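DyP (PDB 3MM3) is a heme b peroxidase that decolorizes dyes, probably by using hydrogen peroxide to oxidise them. Local coordinates at residues 327-332 against 356-361. The protein carries 1 engineered substitution. Sequence-based numbering, arbitrary orientation.
Sequences AMRSSI and FVEYQS. With HEM (protoporphyrin IX containing Fe), chain B; CYN (cyanide ion), chain C.
Met328 and Tyr359 form an antiparallel hydrogen-bonded pair at the edge of the C-terminal four-stranded sheet: Met328 N reaches Tyr359 O at 3.0 Å, and Tyr359 N returns to Met328 O at 2.7 Å. A third backbone bond joins Ser330 N to Val357 O (2.9 Å). Beyond it a side chain substitutes for the main chain, as Ser331 OG accepts Val357 N at 3.1 Å; a chi1 of -51° sets this hydroxyl beside its own backbone N.

Apolar packing is modest. Met328 and Tyr359 meet through their CB atoms on the face turned from the heme, where Tyr359 OH and Ser330 OG both bind Asp14. Ala327 CB points at the partner strand, 3.4 Å from Glu358 CG; on the heme side Glu358 runs alongside Arg329 without a salt bridge, carboxylate and guanidinium planes 75° apart.

The polar work of that face is done at the heme. A bend at chi3 (-58°) swings the Arg329 guanidinium flat over a pyrrole rim, with C3D beneath its centre. NH1 then donates to the cyanide N at 3.0 Å, near the guanidinium plane, while NH2 grips propionate O2A at 2.8 Å. Phe356 brings CE1 to 3.4 Å from heme C1C, its ring edge turned to the cyanide. Engineered Asn171 hydrogen-bonds both the cyanide and NH1. A leucine in place of Arg329 would probably leave the cyanide nitrogen and the propionate each short of a donor.

The contact thus illustrates how a strand pair can furnish a distal heme pocket: cyanide sits across the iron from the axial His308, and Arg329 ties the iron-bound ligand to the heme propionate through two different nitrogens of one guanidinium.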
ATOM      1  N   ALA A 327       1.921  -1.605   9.175  1.00  7.68           N
ATOM      2  CA  ALA A 327       2.499  -2.242   7.997  1.00  6.84           C
ATOM      3  C   ALA A 327       3.286  -1.210   7.199  1.00  7.25           C
ATOM      4  O   ALA A 327       3.012  -0.020   7.286  1.00  7.64           O
ATOM      5  CB  ALA A 327       1.398  -2.852   7.141  1.00  7.12           C
ATOM      6  N   MET A 328       4.241  -1.681   6.401  1.00  6.85           N
ATOM      7  CA  MET A 328       4.990  -0.822   5.482  1.00  7.26           C
ATOM      8  C   MET A 328       4.271  -0.759   4.148  1.00  7.85           C
ATOM      9  O   MET A 328       3.776  -1.781   3.666  1.00  8.59           O
ATOM     10  CB  MET A 328       6.393  -1.371   5.246  1.00  7.65           C
ATOM     11  CG  MET A 328       7.287  -1.362   6.471  1.00  8.34           C
ATOM     12  SD  MET A 328       7.771   0.296   6.987  1.00 10.31           S
ATOM     13  CE  MET A 328       9.118  -0.106   8.101  1.00 12.89           C
ATOM     14  N   ARG A 329       4.222   0.420   3.535  1.00  7.61           N
ATOM     15  CA  ARG A 329       3.582   0.559   2.219  1.00  8.49           C
ATOM     16  C   ARG A 329       4.567   1.019   1.165  1.00  9.12           C
ATOM     17  O   ARG A 329       5.399   1.889   1.432  1.00 10.13           O
ATOM     18  CB  ARG A 329       2.408   1.536   2.282  1.00  8.52           C
ATOM     19  CG  ARG A 329       1.240   1.018   3.086  1.00  8.42           C
ATOM     20  CD  ARG A 329       0.165   2.086   3.319  1.00  8.81           C
ATOM     21  NE  ARG A 329       0.759   3.234   4.007  1.00  9.26           N
ATOM     22  CZ  ARG A 329       0.790   4.487   3.556  1.00  8.20           C
ATOM     23  NH1 ARG A 329       0.177   4.842   2.426  1.00  8.08           N
ATOM     24  NH2 ARG A 329       1.404   5.413   4.284  1.00  9.51           N
ATOM     25  N   SER A 330       4.463   0.463  -0.043  1.00  9.86           N
ATOM     26  CA  SER A 330       5.362   0.888  -1.128  1.00 11.25           C
ATOM     27  C   SER A 330       4.626   0.938  -2.466  1.00 12.23           C
ATOM     28  O   SER A 330       5.010   0.265  -3.424  1.00 13.89           O
ATOM     29  CB  SER A 330       6.620  -0.005  -1.197  1.00 11.43           C
ATOM     30  OG  SER A 330       7.652   0.590  -1.990  1.00 13.21           O
ATOM     31  N   SER A 331       3.575   1.752  -2.520  1.00 12.41           N
ATOM     32  CA  SER A 331       2.707   1.819  -3.702  1.00 13.08           C
ATOM     33  C   SER A 331       3.177   2.804  -4.770  1.00 12.83           C
ATOM     34  O   SER A 331       4.014   3.669  -4.516  1.00 14.42           O
ATOM     35  CB  SER A 331       1.284   2.146  -3.272  1.00 13.25           C
ATOM     36  OG  SER A 331       0.870   1.257  -2.246  1.00 15.38           O
ATOM     37  N   ILE A 332       2.632   2.665  -5.974  1.00 11.56           N
ATOM     38  CA  ILE A 332       2.938   3.582  -7.060  1.00 10.61           C
ATOM     39  C   ILE A 332       1.710   3.733  -7.964  1.00  9.88           C
ATOM     40  O   ILE A 332       1.035   2.743  -8.267  1.00  9.49           O
ATOM     41  CB  ILE A 332       4.185   3.118  -7.861  1.00 10.36           C
ATOM     42  CG1 ILE A 332       4.710   4.252  -8.762  1.00 10.78           C
ATOM     43  CG2 ILE A 332       3.914   1.799  -8.598  1.00 11.31           C
ATOM     44  CD1 ILE A 332       6.074   3.978  -9.373  1.00 11.53           C
ATOM     45  N   PHE A 356      -0.761  -1.137  -5.417  1.00  6.80           N
ATOM     46  CA  PHE A 356      -0.659  -1.022  -3.969  1.00  6.58           C
ATOM     47  C   PHE A 356       0.117  -2.193  -3.385  1.00  6.83           C
ATOM     48  O   PHE A 356      -0.115  -3.352  -3.738  1.00  6.91           O
ATOM     49  CB  PHE A 356      -2.074  -0.937  -3.407  1.00  6.86           C
ATOM     50  CG  PHE A 356      -2.164  -1.002  -1.910  1.00  6.16           C
ATOM     51  CD1 PHE A 356      -2.230   0.164  -1.154  1.00  6.77           C
ATOM     52  CD2 PHE A 356      -2.242  -2.237  -1.258  1.00  6.55           C
ATOM     53  CE1 PHE A 356      -2.343   0.100   0.243  1.00  6.85           C
ATOM     54  CE2 PHE A 356      -2.364  -2.312   0.130  1.00  7.55           C
ATOM     55  CZ  PHE A 356      -2.423  -1.139   0.886  1.00  6.50           C
ATOM     56  N   VAL A 357       1.023  -1.865  -2.469  1.00  6.96           N
ATOM     57  CA  VAL A 357       1.924  -2.840  -1.876  1.00  8.39           C
ATOM     58  C   VAL A 357       1.974  -2.581  -0.376  1.00  8.14           C
ATOM     59  O   VAL A 357       2.288  -1.472   0.059  1.00  8.52           O
ATOM     60  CB  VAL A 357       3.344  -2.678  -2.496  1.00  9.31           C
ATOM     61  CG1 VAL A 357       4.359  -3.531  -1.788  1.00 10.44           C
ATOM     62  CG2 VAL A 357       3.339  -3.021  -3.982  1.00 10.33           C
ATOM     63  N   GLU A 358       1.666  -3.602   0.412  1.00  7.65           N
ATOM     64  CA  GLU A 358       1.766  -3.479   1.865  1.00  7.07           C
ATOM     65  C   GLU A 358       2.479  -4.707   2.430  1.00  6.63           C
ATOM     66  O   GLU A 358       2.127  -5.840   2.088  1.00  6.84           O
ATOM     67  CB  GLU A 358       0.376  -3.303   2.465  1.00  8.02           C
ATOM     68  CG  GLU A 358       0.378  -2.792   3.867  1.00  9.31           C
ATOM     69  CD  GLU A 358      -0.976  -2.250   4.324  1.00  9.87           C
ATOM     70  OE1 GLU A 358      -2.022  -2.714   3.845  1.00  9.45           O
ATOM     71  OE2 GLU A 358      -0.997  -1.345   5.190  1.00 10.17           O
ATOM     72  N   TYR A 359       3.477  -4.469   3.280  1.00  6.35           N
ATOM     73  CA  TYR A 359       4.298  -5.525   3.877  1.00  6.60           C
ATOM     74  C   TYR A 359       4.052  -5.651   5.368  1.00  6.28           C
ATOM     75  O   TYR A 359       3.994  -4.643   6.088  1.00  6.23           O
ATOM     76  CB  TYR A 359       5.782  -5.224   3.704  1.00  6.56           C
ATOM     77  CG  TYR A 359       6.289  -5.162   2.280  1.00  6.11           C
ATOM     78  CD1 TYR A 359       6.470  -6.323   1.529  1.00  6.81           C
ATOM     79  CD2 TYR A 359       6.639  -3.941   1.701  1.00  7.22           C
ATOM     80  CE1 TYR A 359       6.960  -6.274   0.233  1.00  7.54           C
ATOM     81  CE2 TYR A 359       7.139  -3.877   0.391  1.00  7.53           C
ATOM     82  CZ  TYR A 359       7.292  -5.058  -0.335  1.00  7.21           C
ATOM     83  OH  TYR A 359       7.798  -5.042  -1.621  1.00  8.10           O
ATOM     84  N   GLN A 360       3.957  -6.897   5.835  1.00  6.30           N
ATOM     85  CA  GLN A 360       3.761  -7.203   7.256  1.00  6.05           C
ATOM     86  C   GLN A 360       4.139  -8.651   7.482  1.00  6.65           C
ATOM     87  O   GLN A 360       4.148  -9.441   6.544  1.00  6.40           O
ATOM     88  CB  GLN A 360       2.297  -6.982   7.664  1.00  6.45           C
ATOM     89  CG  GLN A 360       1.282  -7.787   6.822  1.00  6.24           C
ATOM     90  CD  GLN A 360       0.862  -7.063   5.557  1.00  6.80           C
ATOM     91  OE1 GLN A 360       0.222  -6.014   5.625  1.00  6.88           O
ATOM     92  NE2 GLN A 360       1.211  -7.617   4.392  1.00  7.29           N
ATOM     93  N   SER A 361       4.459  -9.004   8.718  1.00  6.65           N
ATOM     94  CA  SER A 361       4.756 -10.396   9.030  1.00  6.50           C
ATOM     95  C   SER A 361       3.499 -11.252   9.053  1.00  6.85           C
ATOM     96  O   SER A 361       3.566 -12.436   8.758  1.00  6.89           O
ATOM     97  CB  SER A 361       5.465 -10.503  10.374  1.00  6.46           C
ATOM     98  OG  SER A 361       4.609 -10.026  11.399  1.00  7.54           O
TER
HETATM   99  CHA HEM B 501      -2.442   6.505   3.835  1.00  5.18           C
HETATM  100  CHB HEM B 501      -4.416   6.887  -0.553  1.00  6.39           C
HETATM  101  CHC HEM B 501      -5.614   2.210  -0.421  1.00  5.57           C
HETATM  102  CHD HEM B 501      -3.752   1.823   4.004  1.00  4.99           C
HETATM  103  C1A HEM B 501      -2.897   7.025   2.657  1.00  5.29           C
HETATM  104  C2A HEM B 501      -2.780   8.403   2.246  1.00  6.50           C
HETATM  105  C3A HEM B 501      -3.337   8.510   1.038  1.00  6.13           C
HETATM  106  C4A HEM B 501      -3.797   7.205   0.637  1.00  6.51           C
HETATM  107  CMA HEM B 501      -3.467   9.777   0.176  1.00  7.78           C
HETATM  108  CAA HEM B 501      -2.158   9.529   3.104  1.00  7.25           C
HETATM  109  CBA HEM B 501      -0.626   9.520   3.107  1.00  8.60           C
HETATM  110  CGA HEM B 501      -0.050   8.888   4.356  1.00 13.18           C
HETATM  111  O1A HEM B 501      -0.604   9.111   5.452  1.00 15.11           O
HETATM  112  O2A HEM B 501       0.972   8.198   4.272  1.00 16.29           O
HETATM  113  C1B HEM B 501      -4.905   5.657  -0.913  1.00  6.18           C
HETATM  114  C2B HEM B 501      -5.497   5.320  -2.187  1.00  6.12           C
HETATM  115  C3B HEM B 501      -5.820   4.024  -2.154  1.00  6.42           C
HETATM  116  C4B HEM B 501      -5.425   3.503  -0.855  1.00  4.99           C
HETATM  117  CMB HEM B 501      -5.715   6.324  -3.336  1.00  7.64           C
HETATM  118  CAB HEM B 501      -6.476   3.174  -3.258  1.00  7.07           C
HETATM  119  CBB HEM B 501      -6.361   3.461  -4.560  1.00  8.60           C
HETATM  120  C1C HEM B 501      -5.269   1.713   0.811  1.00  5.47           C
HETATM  121  C2C HEM B 501      -5.577   0.383   1.297  1.00  5.72           C
HETATM  122  C3C HEM B 501      -5.065   0.284   2.543  1.00  6.10           C
HETATM  123  C4C HEM B 501      -4.430   1.540   2.852  1.00  5.42           C
HETATM  124  CMC HEM B 501      -6.330  -0.685   0.471  1.00  7.22           C
HETATM  125  CAC HEM B 501      -5.096  -0.917   3.511  1.00  7.04           C
HETATM  126  CBC HEM B 501      -6.144  -1.738   3.567  1.00  6.86           C
HETATM  127  C1D HEM B 501      -3.165   3.017   4.314  1.00  5.38           C
HETATM  128  C2D HEM B 501      -2.386   3.243   5.498  1.00  6.37           C
HETATM  129  C3D HEM B 501      -1.992   4.686   5.452  1.00  6.57           C
HETATM  130  C4D HEM B 501      -2.572   5.204   4.245  1.00  4.42           C
HETATM  131  CMD HEM B 501      -1.996   2.245   6.602  1.00  7.57           C
HETATM  132  CAD HEM B 501      -1.158   5.411   6.506  1.00  6.91           C
HETATM  133  CBD HEM B 501      -2.088   5.747   7.669  1.00  7.11           C
HETATM  134  CGD HEM B 501      -1.332   6.337   8.836  1.00  7.09           C
HETATM  135  O1D HEM B 501      -1.769   7.395   9.355  1.00  7.92           O
HETATM  136  O2D HEM B 501      -0.304   5.762   9.265  1.00  6.86           O
HETATM  137  NA  HEM B 501      -3.505   6.321   1.645  1.00  5.85           N
HETATM  138  NB  HEM B 501      -4.866   4.525  -0.106  1.00  5.55           N
HETATM  139  NC  HEM B 501      -4.592   2.402   1.789  1.00  5.43           N
HETATM  140  ND  HEM B 501      -3.250   4.196   3.571  1.00  5.37           N
HETATM  141 FE   HEM B 501      -4.086   4.359   1.724  1.00  5.95          FE
HETATM  142  C   CYN C 502      -2.351   3.838   0.764  1.00  6.44           C
HETATM  143  N   CYN C 502      -1.406   3.607   0.153  1.00  8.27           N